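Local atomic coordinates of d-3-phosphoglycerate dehydrogenase oxidoreductase protein (Ralstonia solanacearum, PDB entry 3GG9), a protein that probably catalyses the NAD-dependent oxidation of D-3-phosphoglycerate. Residues S141-S145 against T146-P150; G260-T263 against A264-G268; H287-L290 against R291-N294. One frame throughout, in Å; residues are numbered along the deposited sequence.

Interaction 1. Residues S141-S145 against T146-P150; sequences SGLKS and TTMPP
Two donors approach the flat carbonyl of Ser145 from opposite faces. On one, the backbone N of Met148 stands 3.1 Å from Ser145 O, well above the carbonyl plane (62° out of it), and closes the type I beta turn that runs from Ser145 to Met148. On the other lies a water that donates weakly to Ser145 O at 3.3 Å and more closely to Pro149 O, at 3.1 Å, tying the turn to the residue that follows it.

The hydroxyls make a second link across the same turn. With OG turned away from its own backbone N (chi1 156°), Ser145 reaches Thr147, and its OG lies 2.8 Å from Thr147 OG1; either oxygen could be the donor.

Met148 packs back on the residues before the turn. Its chain runs extended beyond CG, so that SD sits 3.7 Å from Leu143 O and 4.1 Å from Leu143 CD2, the two side chains meeting at a slant. Glu293 and Asn294 touch Met148, and Glu293 also takes the amide of Leu143.

The chemistry is therefore split: a backbone bond and a hydroxyl pair, with a water weakly bound to Ser145 O, close the turn of this surface loop, while Met148 and Leu143 pack on each other and on the neighbouring loop at Glu293 and Asn294.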
ATOM      1  N   SER A 141       6.686   8.351  11.874  1.00 29.40           N
ATOM      2  CA  SER A 141       5.602   7.380  11.771  1.00 29.12           C
ATOM      3  C   SER A 141       5.071   6.969  13.137  1.00 32.35           C
ATOM      4  O   SER A 141       4.238   6.065  13.228  1.00 34.73           O
ATOM      5  CB  SER A 141       6.092   6.142  11.029  1.00 27.36           C
ATOM      6  OG  SER A 141       7.281   5.646  11.638  1.00 30.71           O
ATOM      7  N   GLY A 142       5.558   7.620  14.197  1.00 36.14           N
ATOM      8  CA  GLY A 142       5.266   7.184  15.570  1.00 31.22           C
ATOM      9  C   GLY A 142       5.947   5.860  15.879  1.00 32.83           C
ATOM     10  O   GLY A 142       7.102   5.637  15.482  1.00 39.07           O
ATOM     11  N   LEU A 143       5.241   4.989  16.599  1.00 35.40           N
ATOM     12  CA  LEU A 143       5.690   3.610  16.899  1.00 38.79           C
ATOM     13  C   LEU A 143       7.023   3.531  17.671  1.00 41.05           C
ATOM     14  O   LEU A 143       7.774   2.549  17.561  1.00 31.04           O
ATOM     15  CB  LEU A 143       5.719   2.739  15.613  1.00 31.48           C
ATOM     16  CG  LEU A 143       4.397   2.669  14.828  1.00 27.60           C
ATOM     17  CD1 LEU A 143       4.634   2.341  13.364  1.00 29.46           C
ATOM     18  CD2 LEU A 143       3.464   1.649  15.441  1.00 22.37           C
ATOM     19  N   LYS A 144       7.289   4.563  18.473  1.00 47.22           N
ATOM     20  CA  LYS A 144       8.559   4.656  19.201  1.00 53.46           C
ATOM     21  C   LYS A 144       8.437   4.396  20.702  1.00 53.91           C
ATOM     22  O   LYS A 144       9.334   4.738  21.476  1.00 57.03           O
ATOM     23  CB  LYS A 144       9.286   5.976  18.899  1.00 55.82           C
ATOM     24  CG  LYS A 144       8.459   7.239  19.021  1.00 60.89           C
ATOM     25  CD  LYS A 144       9.290   8.447  18.600  1.00 60.20           C
ATOM     26  CE  LYS A 144       8.464   9.727  18.560  1.00 75.49           C
ATOM     27  NZ  LYS A 144       8.130  10.232  19.928  1.00 77.91           N
ATOM     28  N   SER A 145       7.328   3.768  21.093  1.00 50.86           N
ATOM     29  CA  SER A 145       7.084   3.352  22.471  1.00 53.25           C
ATOM     30  C   SER A 145       8.122   2.344  22.964  1.00 57.12           C
ATOM     31  O   SER A 145       8.668   1.568  22.173  1.00 59.05           O
ATOM     32  CB  SER A 145       5.673   2.778  22.604  1.00 55.20           C
ATOM     33  OG  SER A 145       5.583   1.897  23.709  1.00 54.52           O
ATOM     34  N   THR A 146       8.386   2.372  24.274  1.00 59.06           N
ATOM     35  CA  THR A 146       9.370   1.490  24.925  1.00 57.35           C
ATOM     36  C   THR A 146       8.974   0.011  24.898  1.00 51.61           C
ATOM     37  O   THR A 146       9.838  -0.862  24.961  1.00 52.22           O
ATOM     38  CB  THR A 146       9.656   1.915  26.397  1.00 61.15           C
ATOM     39  OG1 THR A 146       8.435   2.322  27.037  1.00 61.72           O
ATOM     40  CG2 THR A 146      10.659   3.066  26.441  1.00 66.12           C
ATOM     41  N   THR A 147       7.671  -0.251  24.796  1.00 47.68           N
ATOM     42  CA  THR A 147       7.127  -1.604  24.660  1.00 45.36           C
ATOM     43  C   THR A 147       7.343  -2.198  23.248  1.00 44.51           C
ATOM     44  O   THR A 147       7.256  -3.419  23.063  1.00 49.42           O
ATOM     45  CB  THR A 147       5.613  -1.631  25.001  1.00 47.59           C
ATOM     46  OG1 THR A 147       4.904  -0.757  24.112  1.00 47.00           O
ATOM     47  CG2 THR A 147       5.361  -1.183  26.446  1.00 57.40           C
ATOM     48  N   MET A 148       7.624  -1.336  22.271  1.00 39.90           N
ATOM     49  CA  MET A 148       7.820  -1.739  20.869  1.00 36.23           C
ATOM     50  C   MET A 148       9.285  -2.022  20.523  1.00 40.78           C
ATOM     51  O   MET A 148      10.177  -1.479  21.167  1.00 40.47           O
ATOM     52  CB  MET A 148       7.254  -0.653  19.954  1.00 37.84           C
ATOM     53  CG  MET A 148       5.747  -0.727  19.842  1.00 34.18           C
ATOM     54  SD  MET A 148       5.009   0.735  19.121  1.00 36.10           S
ATOM     55  CE  MET A 148       3.270   0.347  19.321  1.00 29.81           C
ATOM     56  N   PRO A 149       9.546  -2.864  19.493  1.00 38.89           N
ATOM     57  CA  PRO A 149      10.929  -3.113  19.067  1.00 39.18           C
ATOM     58  C   PRO A 149      11.699  -1.831  18.664  1.00 42.13           C
ATOM     59  O   PRO A 149      11.074  -0.831  18.311  1.00 36.96           O
ATOM     60  CB  PRO A 149      10.754  -4.044  17.856  1.00 40.07           C
ATOM     61  CG  PRO A 149       9.459  -4.748  18.132  1.00 39.23           C
ATOM     62  CD  PRO A 149       8.591  -3.670  18.705  1.00 35.37           C
ATOM     63  N   PRO A 150      13.046  -1.851  18.776  1.00 43.19           N
ATOM     64  CA  PRO A 150      13.884  -0.746  18.292  1.00 43.29           C
ATOM     65  C   PRO A 150      13.704  -0.499  16.788  1.00 41.07           C
ATOM     66  O   PRO A 150      13.711  -1.452  15.996  1.00 42.50           O
ATOM     67  CB  PRO A 150      15.315  -1.226  18.593  1.00 42.33           C
ATOM     68  CG  PRO A 150      15.199  -2.711  18.795  1.00 43.16           C
ATOM     69  CD  PRO A 150      13.859  -2.911  19.407  1.00 46.61           C
TER
HETATM   70  O   HOH W   1      10.679   1.939  19.582  1.00 54.01           O

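Interaction 2. Residues G260-T263 against A264-G268; sequences GMVT and ALNRG
Helix 260-267 is the connecting helix of a beta-alpha-beta unit, between strands 246-249 and 272-275, and here Gly260 to Thr263 meet the next turn, Ala264 to Gly268. Three successive i to i+4 bonds set the spacing. Ala264 N reaches Gly260 O at 2.8 Å, Leu265 N reaches Met261 O at 2.9 Å, and Asn266 N lies the same distance from Val262 O; the last two donors come in almost straight at the end of the carbonyl. The fourth, from Arg267 N to Thr263 O, is weak and bent, at an N-H...O angle of 128°, as the helix comes to its end.

On the inner side, the bent chain of Met261 brings CE to 4.2 Å from Leu265 CG. Both side chains also touch Ala273 of strand 272-275, so this pair faces the sheet. Val262 and Asn266 run alongside each other on the next flank, with the methyl CG1 of Val262 3.7 Å from Asn266 ND2.

Thr263 and Arg267 likewise point the same way. Thr263 CG2, anti to the backbone N, lies over one face of the guanidinium, 3.6 Å from Arg267 NH2. The hydroxyl, set beside that N (chi1 -58°), turns back instead to the carbonyl oxygen of Asn259, just before the helix, while Val235 of helix 235-238 touches both side chains.

At the far end Gly268 N bonds to Leu265 O and, weakly, to Ala264 O, and the positive phi of Gly268 (94°) then turns the chain out of the helix. Such a Schellman motif ends this helix, in a crossover of the kind from which Rossmann-type NAD-binding domains are built.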
ATOM      1  N   GLY A 260      -9.426 -11.046  20.964  1.00 23.55           N
ATOM      2  CA  GLY A 260      -8.118 -11.697  20.929  1.00 27.91           C
ATOM      3  C   GLY A 260      -7.037 -10.832  20.329  1.00 28.42           C
ATOM      4  O   GLY A 260      -5.923 -10.751  20.843  1.00 29.08           O
ATOM      5  N   MET A 261      -7.378 -10.172  19.234  1.00 27.73           N
ATOM      6  CA  MET A 261      -6.448  -9.283  18.572  1.00 27.76           C
ATOM      7  C   MET A 261      -5.996  -8.047  19.389  1.00 30.42           C
ATOM      8  O   MET A 261      -4.792  -7.774  19.514  1.00 25.95           O
ATOM      9  CB  MET A 261      -7.047  -8.891  17.232  1.00 31.84           C
ATOM     10  CG  MET A 261      -6.741  -7.506  16.805  1.00 43.92           C
ATOM     11  SD  MET A 261      -6.025  -7.674  15.230  1.00 52.16           S
ATOM     12  CE  MET A 261      -4.523  -8.547  15.751  1.00 31.42           C
ATOM     13  N   VAL A 262      -6.958  -7.301  19.923  1.00 25.86           N
ATOM     14  CA  VAL A 262      -6.654  -6.178  20.796  1.00 29.12           C
ATOM     15  C   VAL A 262      -5.762  -6.679  21.929  1.00 27.58           C
ATOM     16  O   VAL A 262      -4.716  -6.081  22.190  1.00 30.11           O
ATOM     17  CB  VAL A 262      -7.932  -5.514  21.352  1.00 30.28           C
ATOM     18  CG1 VAL A 262      -7.586  -4.546  22.515  1.00 28.90           C
ATOM     19  CG2 VAL A 262      -8.693  -4.788  20.234  1.00 27.42           C
ATOM     20  N   THR A 263      -6.154  -7.804  22.533  1.00 29.90           N
ATOM     21  CA  THR A 263      -5.415  -8.406  23.648  1.00 35.68           C
ATOM     22  C   THR A 263      -3.976  -8.706  23.250  1.00 32.43           C
ATOM     23  O   THR A 263      -3.056  -8.283  23.932  1.00 30.38           O
ATOM     24  CB  THR A 263      -6.129  -9.669  24.203  1.00 37.76           C
ATOM     25  OG1 THR A 263      -7.451  -9.320  24.642  1.00 36.42           O
ATOM     26  CG2 THR A 263      -5.352 -10.290  25.386  1.00 39.37           C
ATOM     27  N   ALA A 264      -3.782  -9.377  22.114  1.00 33.95           N
ATOM     28  CA  ALA A 264      -2.438  -9.724  21.670  1.00 31.10           C
ATOM     29  C   ALA A 264      -1.590  -8.493  21.313  1.00 29.53           C
ATOM     30  O   ALA A 264      -0.402  -8.432  21.668  1.00 29.09           O
ATOM     31  CB  ALA A 264      -2.497 -10.699  20.507  1.00 35.03           C
ATOM     32  N   LEU A 265      -2.185  -7.508  20.641  1.00 29.36           N
ATOM     33  CA  LEU A 265      -1.453  -6.279  20.323  1.00 28.52           C
ATOM     34  C   LEU A 265      -0.996  -5.566  21.586  1.00 32.31           C
ATOM     35  O   LEU A 265       0.143  -5.105  21.663  1.00 30.89           O
ATOM     36  CB  LEU A 265      -2.265  -5.337  19.428  1.00 30.90           C
ATOM     37  CG  LEU A 265      -2.403  -5.739  17.952  1.00 28.70           C
ATOM     38  CD1 LEU A 265      -3.403  -4.821  17.283  1.00 31.17           C
ATOM     39  CD2 LEU A 265      -1.068  -5.714  17.198  1.00 32.75           C
ATOM     40  N   ASN A 266      -1.868  -5.528  22.587  1.00 32.13           N
ATOM     41  CA  ASN A 266      -1.514  -4.961  23.889  1.00 40.19           C
ATOM     42  C   ASN A 266      -0.428  -5.732  24.648  1.00 38.48           C
ATOM     43  O   ASN A 266       0.219  -5.169  25.521  1.00 44.98           O
ATOM     44  CB  ASN A 266      -2.756  -4.775  24.760  1.00 34.53           C
ATOM     45  CG  ASN A 266      -3.578  -3.566  24.351  1.00 34.19           C
ATOM     46  OD1 ASN A 266      -3.094  -2.668  23.666  1.00 44.84           O
ATOM     47  ND2 ASN A 266      -4.834  -3.545  24.766  1.00 36.54           N
ATOM     48  N   ARG A 267      -0.216  -7.002  24.314  1.00 37.72           N
ATOM     49  CA  ARG A 267       0.880  -7.762  24.932  1.00 37.48           C
ATOM     50  C   ARG A 267       2.169  -7.733  24.090  1.00 40.10           C
ATOM     51  O   ARG A 267       3.218  -8.234  24.515  1.00 41.36           O
ATOM     52  CB  ARG A 267       0.443  -9.189  25.320  1.00 42.84           C
ATOM     53  CG  ARG A 267      -0.860  -9.241  26.143  1.00 36.56           C
ATOM     54  CD  ARG A 267      -0.843 -10.239  27.289  1.00 56.77           C
ATOM     55  NE  ARG A 267      -1.165 -11.617  26.907  1.00 60.53           N
ATOM     56  CZ  ARG A 267      -2.296 -12.262  27.212  1.00 60.10           C
ATOM     57  NH1 ARG A 267      -2.460 -13.520  26.822  1.00 56.88           N
ATOM     58  NH2 ARG A 267      -3.263 -11.668  27.904  1.00 52.90           N
ATOM     59  N   GLY A 268       2.086  -7.127  22.903  1.00 36.03           N
ATOM     60  CA  GLY A 268       3.260  -6.819  22.092  1.00 32.92           C
ATOM     61  C   GLY A 268       3.643  -7.837  21.032  1.00 33.55           C
ATOM     62  O   GLY A 268       4.664  -7.668  20.352  1.00 35.92           O
TER

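Interaction 3. Residues H287-L290 against R291-N294; sequences HTLL and RMEN
Met292 folds back over the turn formed by Thr288 and Leu289, and its side chain can be traced atom by atom. CB lies 3.6 Å from Leu289 O, the same oxygen that accepts the Met292 backbone N. CG passes Thr288 O at 3.8 Å, and SD passes Leu289 CD2. There the chain bends at chi3 (-111°), and the bend turns the methyl back over the earlier residues: CE comes to 3.7 Å from Leu289 CD2 and to 3.2 Å from Thr288 CG2. The last distance is tighter than normal for two carbons, so the exact place of that methyl is somewhat doubtful. Val262 of helix 260-267 packs against both Leu289 and Met292, making this a shared apolar cluster.

The backbone itself makes a 3-10 turn. Arg291 N bonds to Thr288 O at 3.1 Å and Met292 N to Leu289 O at 3.3 Å; in the latter the donor stands 72° out of the carbonyl plane. At the start of the turn, His287 uses ND1 at its ring edge to accept the amide of Leu289, nearly in the ring plane. That ring also meets Phe278 edge-to-face, and the His287 side chain lies about 3 Å from a bound glycerol at the nearest atoms.

Arg291 bends at chi3 and lays its guanidinium back along the turn. One face rests against Thr288 CA, offset toward the rim. Leu290 also packs on Leu133 of the second subunit, and its carbonyl oxygen accepts Lys134 NZ of that chain.

Backbone bonds and the imidazole acceptor thus fix the turn, whereas the Arg291 guanidinium adds van der Waals contact to it: NH2 comes to 3.2 Å from His287 O, but at an angle too poor for a hydrogen bond.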
ATOM      1  N   HIS A 287     -13.792   2.683  17.376  1.00 24.56           N
ATOM      2  CA  HIS A 287     -13.393   1.336  17.743  1.00 28.05           C
ATOM      3  C   HIS A 287     -12.016   1.400  18.375  1.00 25.30           C
ATOM      4  O   HIS A 287     -11.172   2.217  17.974  1.00 29.38           O
ATOM      5  CB  HIS A 287     -13.332   0.424  16.507  1.00 24.53           C
ATOM      6  CG  HIS A 287     -13.289  -1.028  16.853  1.00 25.93           C
ATOM      7  ND1 HIS A 287     -12.121  -1.670  17.195  1.00 28.57           N
ATOM      8  CD2 HIS A 287     -14.268  -1.962  16.927  1.00 31.57           C
ATOM      9  CE1 HIS A 287     -12.378  -2.936  17.464  1.00 33.02           C
ATOM     10  NE2 HIS A 287     -13.674  -3.139  17.308  1.00 25.15           N
ATOM     11  N   THR A 288     -11.785   0.534  19.354  1.00 24.04           N
ATOM     12  CA  THR A 288     -10.485   0.412  20.051  1.00 29.46           C
ATOM     13  C   THR A 288      -9.301   0.339  19.072  1.00 30.24           C
ATOM     14  O   THR A 288      -8.295   1.031  19.244  1.00 29.49           O
ATOM     15  CB  THR A 288     -10.513  -0.831  20.991  1.00 32.55           C
ATOM     16  OG1 THR A 288     -11.566  -0.662  21.950  1.00 31.57           O
ATOM     17  CG2 THR A 288      -9.233  -1.003  21.748  1.00 38.44           C
ATOM     18  N   LEU A 289      -9.436  -0.486  18.034  1.00 28.92           N
ATOM     19  CA  LEU A 289      -8.372  -0.688  17.048  1.00 28.45           C
ATOM     20  C   LEU A 289      -8.029   0.559  16.248  1.00 30.30           C
ATOM     21  O   LEU A 289      -6.888   0.715  15.816  1.00 32.21           O
ATOM     22  CB  LEU A 289      -8.742  -1.812  16.083  1.00 26.56           C
ATOM     23  CG  LEU A 289      -8.580  -3.255  16.553  1.00 26.06           C
ATOM     24  CD1 LEU A 289      -8.985  -4.133  15.398  1.00 32.81           C
ATOM     25  CD2 LEU A 289      -7.114  -3.564  16.998  1.00 29.55           C
ATOM     26  N   LEU A 290      -9.009   1.446  16.069  1.00 29.21           N
ATOM     27  CA  LEU A 290      -8.811   2.692  15.332  1.00 32.78           C
ATOM     28  C   LEU A 290      -7.959   3.671  16.121  1.00 32.87           C
ATOM     29  O   LEU A 290      -7.351   4.562  15.546  1.00 36.66           O
ATOM     30  CB  LEU A 290     -10.155   3.341  14.941  1.00 29.21           C
ATOM     31  CG  LEU A 290     -11.147   2.586  14.044  1.00 25.00           C
ATOM     32  CD1 LEU A 290     -12.321   3.461  13.623  1.00 24.15           C
ATOM     33  CD2 LEU A 290     -10.448   2.082  12.826  1.00 33.13           C
ATOM     34  N   ARG A 291      -7.918   3.498  17.440  1.00 30.79           N
ATOM     35  CA  ARG A 291      -7.110   4.362  18.295  1.00 32.65           C
ATOM     36  C   ARG A 291      -5.729   3.781  18.620  1.00 33.88           C
ATOM     37  O   ARG A 291      -5.014   4.311  19.466  1.00 34.45           O
ATOM     38  CB  ARG A 291      -7.889   4.714  19.566  1.00 34.40           C
ATOM     39  CG  ARG A 291      -9.239   5.344  19.244  1.00 33.13           C
ATOM     40  CD  ARG A 291      -9.950   5.845  20.494  1.00 40.97           C
ATOM     41  NE  ARG A 291     -10.473   4.761  21.330  1.00 35.62           N
ATOM     42  CZ  ARG A 291     -11.617   4.107  21.121  1.00 38.20           C
ATOM     43  NH1 ARG A 291     -11.979   3.171  21.982  1.00 30.33           N
ATOM     44  NH2 ARG A 291     -12.399   4.369  20.069  1.00 31.28           N
ATOM     45  N   MET A 292      -5.365   2.701  17.929  1.00 35.15           N
ATOM     46  CA  MET A 292      -4.053   2.061  18.059  1.00 31.86           C
ATOM     47  C   MET A 292      -3.158   2.358  16.856  1.00 34.01           C
ATOM     48  O   MET A 292      -3.489   1.997  15.721  1.00 35.04           O
ATOM     49  CB  MET A 292      -4.223   0.544  18.227  1.00 32.11           C
ATOM     50  CG  MET A 292      -4.610   0.111  19.648  1.00 40.09           C
ATOM     51  SD  MET A 292      -4.802  -1.678  19.885  1.00 40.37           S
ATOM     52  CE  MET A 292      -6.522  -1.753  20.138  1.00 53.50           C
ATOM     53  N   GLU A 293      -2.016   3.000  17.116  1.00 35.10           N
ATOM     54  CA  GLU A 293      -1.041   3.369  16.078  1.00 36.60           C
ATOM     55  C   GLU A 293      -0.445   2.153  15.347  1.00 31.37           C
ATOM     56  O   GLU A 293      -0.033   2.260  14.188  1.00 30.29           O
ATOM     57  CB  GLU A 293       0.076   4.242  16.662  1.00 39.24           C
ATOM     58  CG  GLU A 293       1.009   3.537  17.659  1.00 43.30           C
ATOM     59  CD  GLU A 293       2.260   4.345  18.011  1.00 42.64           C
ATOM     60  OE1 GLU A 293       2.523   5.401  17.378  1.00 38.61           O
ATOM     61  OE2 GLU A 293       2.984   3.908  18.932  1.00 39.36           O
ATOM     62  N   ASN A 294      -0.410   1.005  16.028  1.00 27.73           N
ATOM     63  CA  ASN A 294       0.062  -0.256  15.409  1.00 30.18           C
ATOM     64  C   ASN A 294      -1.066  -1.136  14.847  1.00 27.83           C
ATOM     65  O   ASN A 294      -0.885  -2.336  14.655  1.00 27.14           O
ATOM     66  CB  ASN A 294       0.949  -1.054  16.374  1.00 28.34           C
ATOM     67  CG  ASN A 294       0.243  -1.397  17.672  1.00 28.28           C
ATOM     68  OD1 ASN A 294      -0.662  -0.679  18.109  1.00 35.08           O
ATOM     69  ND2 ASN A 294       0.662  -2.482  18.302  1.00 32.56           N
TER

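Interaction 3 touches both of the others, which come close but do not touch each other; its centre lies about 11 Å from that of interaction 2. Against 260-268 the joint is mainly apolar, with Leu265 CD1 3.9 Å from Leu289 CD2, though Leu265 CD2 also packs on Asn294 ND2. Against 141-150 it is mixed: a carboxylate-to-amide link sits beside the packing of Leu143 CD2 on Asn294 CB, 3.8 Å apart. Interaction 1 is a surface turn closed by a backbone bond and a hydroxyl pair; the other two are partly buried, one a regular helix against the sheet, the other a 3-10 turn before strand 295-297.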